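Local coordinates for mitogen activated protein kinase, putative (Leishmania donovani, PDB 4QNY), which probably acts as a mitogen-activated protein kinase, transferring phosphate from ATP to serine or threonine residues of target proteins, at residues A[50-55]-A[103-108]; A[89-94]-A[346-351]. All coordinates share one frame; numbering follows the deposited sequence.

Interaction 1 (A[50-55]-A[103-108]); sequences AMKRVN and IVMDIM. With ANP (phosphoaminophosphonic acid-adenylate ester), chain D.
Ala-50 and Met-105 face each other as an antiparallel hydrogen-bonded pair, and the methyl of Ala-50 sits against the adenine of the bound ATP analogue, CB 3.3 Å from N6 of ANP. From the 103-108 side, Ile-107 brings CD1 to 3.4 Å from N1 of ANP, while the terminal methyl of Met-105 lies near the five-membered part of the ring system. Two backbone groups then read the base: N6 of ANP donates to the carbonyl O of Asp-106 at 2.6 Å, and the N of Met-108 donates to N1 of ANP at 3.1 Å, with an N-H...N angle of 163°. Lys-52 has CG anti to its backbone N (chi1 -175°) and runs fully extended to the phosphates, where NZ donates to O2A of ANP at 2.8 Å and to O2G of ANP at 2.9 Å. Glu-71 on helix 62-77 forms a salt bridge with the same ammonium. Beneath the ligand, four backbone bonds join the strands, among them Lys-52 N to Ile-103 O at 2.6 Å. On the sheet's other face, Met-51 and Val-104 lie side by side. Hinge-type recognition of adenine, together with a strand lysine paired to a helix glutamate, is the signature of the nucleotide site in the N-terminal lobe of a protein kinase.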
ATOM      1  N   ALA A  50     -10.263  12.849  -7.449  1.00 21.67           N
ATOM      2  CA  ALA A  50      -9.507  12.992  -6.209  1.00 25.15           C
ATOM      3  C   ALA A  50      -8.265  13.854  -6.410  1.00 20.51           C
ATOM      4  O   ALA A  50      -7.555  13.718  -7.407  1.00 20.48           O
ATOM      5  CB  ALA A  50      -9.118  11.626  -5.668  1.00 20.64           C
ATOM      6  N   MET A  51      -8.008  14.740  -5.454  1.00 20.31           N
ATOM      7  CA  MET A  51      -6.849  15.619  -5.515  1.00 26.06           C
ATOM      8  C   MET A  51      -5.978  15.468  -4.274  1.00 19.60           C
ATOM      9  O   MET A  51      -6.442  15.655  -3.149  1.00 19.74           O
ATOM     10  CB  MET A  51      -7.286  17.076  -5.678  1.00 29.13           C
ATOM     11  CG  MET A  51      -8.020  17.357  -6.978  1.00 31.31           C
ATOM     12  SD  MET A  51      -8.302  19.116  -7.245  1.00 41.82           S
ATOM     13  CE  MET A  51      -6.618  19.721  -7.321  1.00 44.22           C
ATOM     14  N   LYS A  52      -4.711  15.131  -4.491  1.00 23.35           N
ATOM     15  CA  LYS A  52      -3.774  14.892  -3.402  1.00 31.38           C
ATOM     16  C   LYS A  52      -2.757  16.025  -3.294  1.00 26.76           C
ATOM     17  O   LYS A  52      -1.884  16.170  -4.150  1.00 23.93           O
ATOM     18  CB  LYS A  52      -3.062  13.552  -3.610  1.00 31.47           C
ATOM     19  CG  LYS A  52      -2.138  13.137  -2.479  1.00 36.98           C
ATOM     20  CD  LYS A  52      -1.549  11.762  -2.754  1.00 34.63           C
ATOM     21  CE  LYS A  52      -0.666  11.292  -1.613  1.00 37.91           C
ATOM     22  NZ  LYS A  52      -0.131   9.925  -1.861  1.00 33.55           N
ATOM     23  N   ARG A  53      -2.874  16.826  -2.240  1.00 19.28           N
ATOM     24  CA  ARG A  53      -1.973  17.955  -2.039  1.00 19.49           C
ATOM     25  C   ARG A  53      -0.660  17.512  -1.408  1.00 21.46           C
ATOM     26  O   ARG A  53      -0.644  16.695  -0.489  1.00 19.41           O
ATOM     27  CB  ARG A  53      -2.633  19.029  -1.166  1.00 20.01           C
ATOM     28  CG  ARG A  53      -1.847  20.335  -1.085  1.00 20.40           C
ATOM     29  CD  ARG A  53      -2.494  21.327  -0.127  1.00 21.05           C
ATOM     30  NE  ARG A  53      -1.863  22.644  -0.184  1.00 28.34           N
ATOM     31  CZ  ARG A  53      -0.866  23.033   0.604  1.00 39.45           C
ATOM     32  NH1 ARG A  53      -0.377  22.207   1.519  1.00 49.08           N
ATOM     33  NH2 ARG A  53      -0.356  24.252   0.479  1.00 22.53           N
ATOM     34  N   VAL A  54       0.440  18.054  -1.915  1.00 23.11           N
ATOM     35  CA  VAL A  54       1.757  17.822  -1.336  1.00 24.58           C
ATOM     36  C   VAL A  54       2.266  19.119  -0.716  1.00 27.56           C
ATOM     37  O   VAL A  54       2.442  20.115  -1.417  1.00 30.88           O
ATOM     38  CB  VAL A  54       2.757  17.319  -2.391  1.00 24.37           C
ATOM     39  CG1 VAL A  54       4.125  17.118  -1.771  1.00 19.67           C
ATOM     40  CG2 VAL A  54       2.256  16.028  -3.023  1.00 22.68           C
ATOM     41  N   ASN A  55       2.496  19.115   0.595  1.00 29.70           N
ATOM     42  CA  ASN A  55       2.851  20.348   1.294  1.00 21.44           C
ATOM     43  C   ASN A  55       4.352  20.639   1.313  1.00 21.87           C
ATOM     44  O   ASN A  55       5.155  19.871   0.783  1.00 29.10           O
ATOM     45  CB  ASN A  55       2.305  20.324   2.727  1.00 34.00           C
ATOM     46  CG  ASN A  55       2.741  19.099   3.509  1.00 37.77           C
ATOM     47  OD1 ASN A  55       3.741  18.457   3.187  1.00 36.79           O
ATOM     48  ND2 ASN A  55       1.986  18.772   4.552  1.00 48.91           N
ATOM     49  N   ILE A 103      -1.660  16.378  -6.838  1.00 26.49           N
ATOM     50  CA  ILE A 103      -1.765  15.152  -7.617  1.00 25.55           C
ATOM     51  C   ILE A 103      -3.234  14.835  -7.867  1.00 19.84           C
ATOM     52  O   ILE A 103      -4.008  14.669  -6.924  1.00 24.54           O
ATOM     53  CB  ILE A 103      -1.098  13.963  -6.901  1.00 21.10           C
ATOM     54  CG1 ILE A 103       0.379  14.259  -6.639  1.00 21.35           C
ATOM     55  CG2 ILE A 103      -1.259  12.691  -7.718  1.00 21.86           C
ATOM     56  CD1 ILE A 103       1.042  13.263  -5.714  1.00 18.48           C
ATOM     57  N   VAL A 104      -3.615  14.758  -9.137  1.00 19.96           N
ATOM     58  CA  VAL A 104      -5.008  14.526  -9.501  1.00 20.43           C
ATOM     59  C   VAL A 104      -5.234  13.092  -9.972  1.00 26.92           C
ATOM     60  O   VAL A 104      -4.675  12.665 -10.982  1.00 24.07           O
ATOM     61  CB  VAL A 104      -5.466  15.500 -10.599  1.00 30.00           C
ATOM     62  CG1 VAL A 104      -6.893  15.196 -11.017  1.00 21.84           C
ATOM     63  CG2 VAL A 104      -5.341  16.936 -10.113  1.00 21.12           C
ATOM     64  N   MET A 105      -6.060  12.357  -9.233  1.00 28.96           N
ATOM     65  CA  MET A 105      -6.320  10.952  -9.528  1.00 29.46           C
ATOM     66  C   MET A 105      -7.809  10.672  -9.700  1.00 31.09           C
ATOM     67  O   MET A 105      -8.650  11.500  -9.347  1.00 33.09           O
ATOM     68  CB  MET A 105      -5.764  10.064  -8.413  1.00 25.88           C
ATOM     69  CG  MET A 105      -4.335  10.374  -8.013  1.00 33.89           C
ATOM     70  SD  MET A 105      -3.962   9.756  -6.362  1.00 38.36           S
ATOM     71  CE  MET A 105      -5.065  10.761  -5.370  1.00 61.04           C
ATOM     72  N   ASP A 106      -8.128   9.499 -10.241  1.00 21.91           N
ATOM     73  CA  ASP A 106      -9.510   9.035 -10.299  1.00 22.66           C
ATOM     74  C   ASP A 106     -10.061   8.877  -8.886  1.00 22.28           C
ATOM     75  O   ASP A 106      -9.309   8.623  -7.946  1.00 21.55           O
ATOM     76  CB  ASP A 106      -9.612   7.710 -11.057  1.00 29.81           C
ATOM     77  CG  ASP A 106      -9.330   7.860 -12.539  1.00 36.37           C
ATOM     78  OD1 ASP A 106      -9.826   8.833 -13.145  1.00 38.51           O
ATOM     79  OD2 ASP A 106      -8.614   7.004 -13.098  1.00 38.86           O
ATOM     80  N   ILE A 107     -11.371   9.028  -8.737  1.00 25.47           N
ATOM     81  CA  ILE A 107     -11.987   8.959  -7.419  1.00 32.11           C
ATOM     82  C   ILE A 107     -12.517   7.555  -7.119  1.00 35.19           C
ATOM     83  O   ILE A 107     -13.070   6.881  -7.990  1.00 32.06           O
ATOM     84  CB  ILE A 107     -13.132  10.000  -7.280  1.00 26.03           C
ATOM     85  CG1 ILE A 107     -13.660  10.042  -5.845  1.00 25.64           C
ATOM     86  CG2 ILE A 107     -14.253   9.723  -8.274  1.00 27.43           C
ATOM     87  CD1 ILE A 107     -12.640  10.512  -4.836  1.00 39.48           C
ATOM     88  N   MET A 108     -12.312   7.111  -5.884  1.00 33.55           N
ATOM     89  CA  MET A 108     -12.893   5.866  -5.404  1.00 32.76           C
ATOM     90  C   MET A 108     -13.758   6.168  -4.185  1.00 30.90           C
ATOM     91  O   MET A 108     -13.539   7.163  -3.493  1.00 26.33           O
ATOM     92  CB  MET A 108     -11.804   4.844  -5.069  1.00 34.57           C
ATOM     93  CG  MET A 108     -11.001   4.378  -6.277  1.00 21.54           C
ATOM     94  SD  MET A 108     -11.958   3.353  -7.416  1.00 30.01           S
ATOM     95  CE  MET A 108     -12.128   1.851  -6.453  1.00 21.16           C
TER
HETATM   96  PG  ANP D 402       1.965   9.442   0.967  1.00113.16           P
HETATM   97  O1G ANP D 402       1.358  10.809   0.915  1.00112.11           O
HETATM   98  O2G ANP D 402       2.295   8.970  -0.501  1.00 39.62           O
HETATM   99  O3G ANP D 402       3.312   9.501   1.796  1.00 61.08           O
HETATM  100  PB  ANP D 402      -0.578   8.974   2.128  1.00 24.36           P
HETATM  101  O1B ANP D 402      -0.392  10.243   2.893  1.00 41.58           O
HETATM  102  O2B ANP D 402      -1.318   7.951   3.038  1.00 13.73           O
HETATM  103  N3B ANP D 402       0.911   8.326   1.692  1.00 33.02           N
HETATM  104  PA  ANP D 402      -2.511   8.250   0.279  1.00 22.80           P
HETATM  105  O1A ANP D 402      -2.418   6.918   0.918  1.00 20.43           O
HETATM  106  O2A ANP D 402      -2.303   8.204  -1.237  1.00 21.54           O
HETATM  107  O3A ANP D 402      -1.419   9.270   0.845  1.00 30.52           O
HETATM  108  O5' ANP D 402      -3.927   8.864   0.637  1.00 25.62           O
HETATM  109  C5' ANP D 402      -4.427   8.895   1.991  1.00 26.91           C
HETATM  110  C4' ANP D 402      -5.881   8.491   1.988  1.00 21.07           C
HETATM  111  O4' ANP D 402      -6.607   9.279   1.023  1.00 22.84           O
HETATM  112  C3' ANP D 402      -6.161   7.048   1.592  1.00 20.08           C
HETATM  113  O3' ANP D 402      -6.012   6.174   2.705  1.00 25.61           O
HETATM  114  C2' ANP D 402      -7.611   7.121   1.111  1.00 25.53           C
HETATM  115  O2' ANP D 402      -8.530   7.025   2.194  1.00 21.23           O
HETATM  116  C1' ANP D 402      -7.671   8.518   0.478  1.00 28.79           C
HETATM  117  N9  ANP D 402      -7.538   8.511  -0.974  1.00 26.50           N
HETATM  118  C8  ANP D 402      -6.378   8.554  -1.697  1.00 18.58           C
HETATM  119  N7  ANP D 402      -6.552   8.531  -3.000  1.00 16.66           N
HETATM  120  C5  ANP D 402      -7.930   8.466  -3.135  1.00 11.82           C
HETATM  121  C6  ANP D 402      -8.767   8.414  -4.272  1.00 15.93           C
HETATM  122  N6  ANP D 402      -8.316   8.419  -5.528  1.00 21.42           N
HETATM  123  N1  ANP D 402     -10.102   8.355  -4.064  1.00 18.56           N
HETATM  124  C2  ANP D 402     -10.559   8.347  -2.808  1.00 15.93           C
HETATM  125  N3  ANP D 402      -9.868   8.393  -1.665  1.00 21.21           N
HETATM  126  C4  ANP D 402      -8.554   8.451  -1.902  1.00 21.29           C

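Interaction 2 (A[89-94]-A[346-351]); sequences ILTPED and EESVKF
Ile-89 and Ser-348 bring together the end of an edge strand and the C-terminal part of helix 337-349, a small, partly buried contact on the N-terminal lobe. Strand 86-90 is one of the two outermost strands of the five-stranded sheet, and the helix comes from the far C-terminal part of the chain to lie against it. The two backbones approach closely, with the CA atoms of Ile-89 and Ser-348 4.8 Å apart, a spacing consistent with the small serine side chain between them. On the apolar side, CG2 of Ile-89 lies 4.1 Å from CB of Ser-348, and the other branch of Ile-89 turns to Phe-351, where CG1 of Ile-89 is 3.7 Å from CE2 of the ring. CG lies anti to the carbonyl carbon of Phe-351 (chi1 -67°), which brings the ring to Ile-89, whose backbone N stands over one ring face near the rim. The N of Phe-351 donates to the O of Ser-348 at 3.2 Å, which ties the aromatic residue back to the serine. Helix 62-77 joins the packing through Ile-72, which touches both Ile-89 and Glu-347. The polar part is slight: the hydroxyl of Ser-348 lies 3.2 Å from the carbonyl O of Ile-89, a weak hydrogen bond at most, and a further contact with the hydroxyl of Thr-91 is doubtful. Cohesion therefore rests mainly on van der Waals packing round Ile-89, with weak polar contact at the serine supplementing it.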
ATOM      1  N   ILE A  89      -1.279  16.600 -13.092  1.00 27.06           N
ATOM      2  CA  ILE A  89      -0.269  17.062 -12.143  1.00 27.96           C
ATOM      3  C   ILE A  89      -0.222  18.590 -12.137  1.00 37.85           C
ATOM      4  O   ILE A  89       0.295  19.206 -13.068  1.00 34.98           O
ATOM      5  CB  ILE A  89       1.134  16.515 -12.479  1.00 26.60           C
ATOM      6  CG1 ILE A  89       1.121  14.986 -12.555  1.00 24.50           C
ATOM      7  CG2 ILE A  89       2.150  16.988 -11.448  1.00 20.77           C
ATOM      8  CD1 ILE A  89       0.878  14.311 -11.224  1.00 38.02           C
ATOM      9  N   LEU A  90      -0.762  19.194 -11.083  0.57 35.75           N
ATOM     10  CA  LEU A  90      -0.830  20.648 -10.986  0.57 34.84           C
ATOM     11  C   LEU A  90       0.373  21.223 -10.247  0.57 36.14           C
ATOM     12  O   LEU A  90       0.561  20.972  -9.058  0.57 34.95           O
ATOM     13  CB  LEU A  90      -2.121  21.076 -10.289  0.57 30.86           C
ATOM     14  CG  LEU A  90      -3.422  20.534 -10.885  0.57 25.99           C
ATOM     15  CD1 LEU A  90      -4.622  21.077 -10.126  0.57 25.39           C
ATOM     16  CD2 LEU A  90      -3.519  20.870 -12.365  0.57 22.76           C
ATOM     17  N   THR A  91       1.178  22.004 -10.958  1.00 37.42           N
ATOM     18  CA  THR A  91       2.375  22.612 -10.389  1.00 31.31           C
ATOM     19  C   THR A  91       2.392  24.123 -10.619  1.00 31.32           C
ATOM     20  O   THR A  91       1.904  24.599 -11.642  1.00 32.49           O
ATOM     21  CB  THR A  91       3.644  21.995 -10.992  1.00 30.22           C
ATOM     22  OG1 THR A  91       3.548  22.037 -12.419  1.00 38.11           O
ATOM     23  CG2 THR A  91       3.803  20.547 -10.546  1.00 24.29           C
ATOM     24  N   PRO A  92       2.950  24.881  -9.661  1.00 36.01           N
ATOM     25  CA  PRO A  92       3.077  26.337  -9.807  1.00 38.97           C
ATOM     26  C   PRO A  92       4.027  26.722 -10.937  1.00 38.17           C
ATOM     27  O   PRO A  92       5.108  26.144 -11.053  1.00 40.20           O
ATOM     28  CB  PRO A  92       3.636  26.782  -8.451  1.00 36.60           C
ATOM     29  CG  PRO A  92       3.310  25.667  -7.511  1.00 44.75           C
ATOM     30  CD  PRO A  92       3.393  24.424  -8.335  1.00 43.76           C
ATOM     31  N   GLU A  93       3.628  27.690 -11.754  1.00 33.31           N
ATOM     32  CA  GLU A  93       4.440  28.127 -12.884  1.00 44.82           C
ATOM     33  C   GLU A  93       5.716  28.828 -12.425  1.00 56.46           C
ATOM     34  O   GLU A  93       6.749  28.755 -13.089  1.00 58.19           O
ATOM     35  CB  GLU A  93       3.634  29.054 -13.795  1.00 47.76           C
ATOM     36  N   ASP A  94       5.638  29.507 -11.285  1.00 63.12           N
ATOM     37  CA  ASP A  94       6.786  30.224 -10.743  1.00 64.62           C
ATOM     38  C   ASP A  94       7.560  29.344  -9.764  1.00 64.17           C
ATOM     39  O   ASP A  94       7.015  28.915  -8.747  1.00 69.45           O
ATOM     40  CB  ASP A  94       6.331  31.514 -10.055  1.00 63.23           C
ATOM     41  CG  ASP A  94       7.456  32.521  -9.887  1.00 66.91           C
ATOM     42  OD1 ASP A  94       8.638  32.119  -9.906  1.00 66.45           O
ATOM     43  OD2 ASP A  94       7.155  33.723  -9.727  1.00 67.54           O
ATOM     44  N   GLU A 346       8.151  18.661 -15.235  1.00 35.45           N
ATOM     45  CA  GLU A 346       8.294  17.927 -16.487  1.00 35.12           C
ATOM     46  C   GLU A 346       7.201  16.869 -16.607  1.00 40.50           C
ATOM     47  O   GLU A 346       6.706  16.592 -17.699  1.00 45.07           O
ATOM     48  CB  GLU A 346       9.677  17.279 -16.578  1.00 29.65           C
ATOM     49  N   GLU A 347       6.826  16.289 -15.471  1.00 37.52           N
ATOM     50  CA  GLU A 347       5.736  15.322 -15.421  1.00 35.57           C
ATOM     51  C   GLU A 347       4.390  16.021 -15.589  1.00 40.03           C
ATOM     52  O   GLU A 347       3.407  15.407 -16.002  1.00 45.77           O
ATOM     53  CB  GLU A 347       5.768  14.543 -14.104  1.00 28.28           C
ATOM     54  CG  GLU A 347       7.037  13.732 -13.892  1.00 39.41           C
ATOM     55  CD  GLU A 347       7.131  12.540 -14.825  1.00 47.81           C
ATOM     56  OE1 GLU A 347       6.073  12.015 -15.231  1.00 49.81           O
ATOM     57  OE2 GLU A 347       8.264  12.130 -15.154  1.00 52.82           O
ATOM     58  N   SER A 348       4.356  17.310 -15.265  1.00 41.95           N
ATOM     59  CA  SER A 348       3.147  18.113 -15.409  1.00 51.00           C
ATOM     60  C   SER A 348       2.909  18.494 -16.867  1.00 56.34           C
ATOM     61  O   SER A 348       1.767  18.567 -17.321  1.00 59.39           O
ATOM     62  CB  SER A 348       3.235  19.372 -14.545  1.00 53.50           C
ATOM     63  OG  SER A 348       2.432  20.413 -15.073  1.00 58.12           O
ATOM     64  N   VAL A 349       3.998  18.734 -17.591  1.00 54.19           N
ATOM     65  CA  VAL A 349       3.941  19.112 -19.001  1.00 45.60           C
ATOM     66  C   VAL A 349       3.258  18.030 -19.837  1.00 47.38           C
ATOM     67  O   VAL A 349       2.562  18.326 -20.811  1.00 48.71           O
ATOM     68  CB  VAL A 349       5.360  19.390 -19.553  1.00 39.96           C
ATOM     69  CG1 VAL A 349       5.342  19.558 -21.066  1.00 42.70           C
ATOM     70  CG2 VAL A 349       5.956  20.618 -18.884  1.00 38.49           C
ATOM     71  N   LYS A 350       3.429  16.778 -19.425  1.00 55.24           N
ATOM     72  CA  LYS A 350       2.881  15.632 -20.150  1.00 58.92           C
ATOM     73  C   LYS A 350       1.350  15.615 -20.206  1.00 67.22           C
ATOM     74  O   LYS A 350       0.758  14.719 -20.807  1.00 76.59           O
ATOM     75  CB  LYS A 350       3.382  14.331 -19.522  1.00 55.83           C
ATOM     76  CG  LYS A 350       4.896  14.211 -19.454  1.00 55.56           C
ATOM     77  CD  LYS A 350       5.312  12.999 -18.634  1.00 57.95           C
ATOM     78  CE  LYS A 350       6.825  12.858 -18.575  1.00 59.70           C
ATOM     79  NZ  LYS A 350       7.409  12.536 -19.905  1.00 62.99           N
ATOM     80  N   PHE A 351       0.713  16.599 -19.577  1.00 67.41           N
ATOM     81  CA  PHE A 351      -0.742  16.702 -19.585  1.00 58.09           C
ATOM     82  C   PHE A 351      -1.211  17.948 -20.332  1.00 55.04           C
ATOM     83  O   PHE A 351      -0.433  18.870 -20.577  1.00 44.60           O
ATOM     84  CB  PHE A 351      -1.285  16.712 -18.154  1.00 54.10           C
ATOM     85  CG  PHE A 351      -1.087  15.416 -17.422  1.00 52.65           C
ATOM     86  CD1 PHE A 351      -2.047  14.420 -17.481  1.00 50.00           C
ATOM     87  CD2 PHE A 351       0.059  15.193 -16.678  1.00 52.08           C
ATOM     88  CE1 PHE A 351      -1.869  13.224 -16.809  1.00 48.47           C
ATOM     89  CE2 PHE A 351       0.243  14.000 -16.004  1.00 49.84           C
ATOM     90  CZ  PHE A 351      -0.722  13.015 -16.070  1.00 46.72           C
TER

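Centred 14 Å apart, the two interactions both reach one antiparallel sheet of the N-terminal lobe. Strand 101-106 of interaction 1 neighbours both strand 47-54 and the outermost strand, 86-90, which carries one side of interaction 2. They also meet directly: in one of its two conformers, Leu-90 packs on Met-51 and Val-104. Along the chain their segments alternate, 50-55, 89-94, 103-108 and then 346-351, the last from the C-terminal end of the modelled chain. The nucleotide thus lies against strands 47-54 and 101-106, while the C-terminal helix packs at the outermost strand, 86-90, with the side chain of Ile-89 about 12 Å from the ligand.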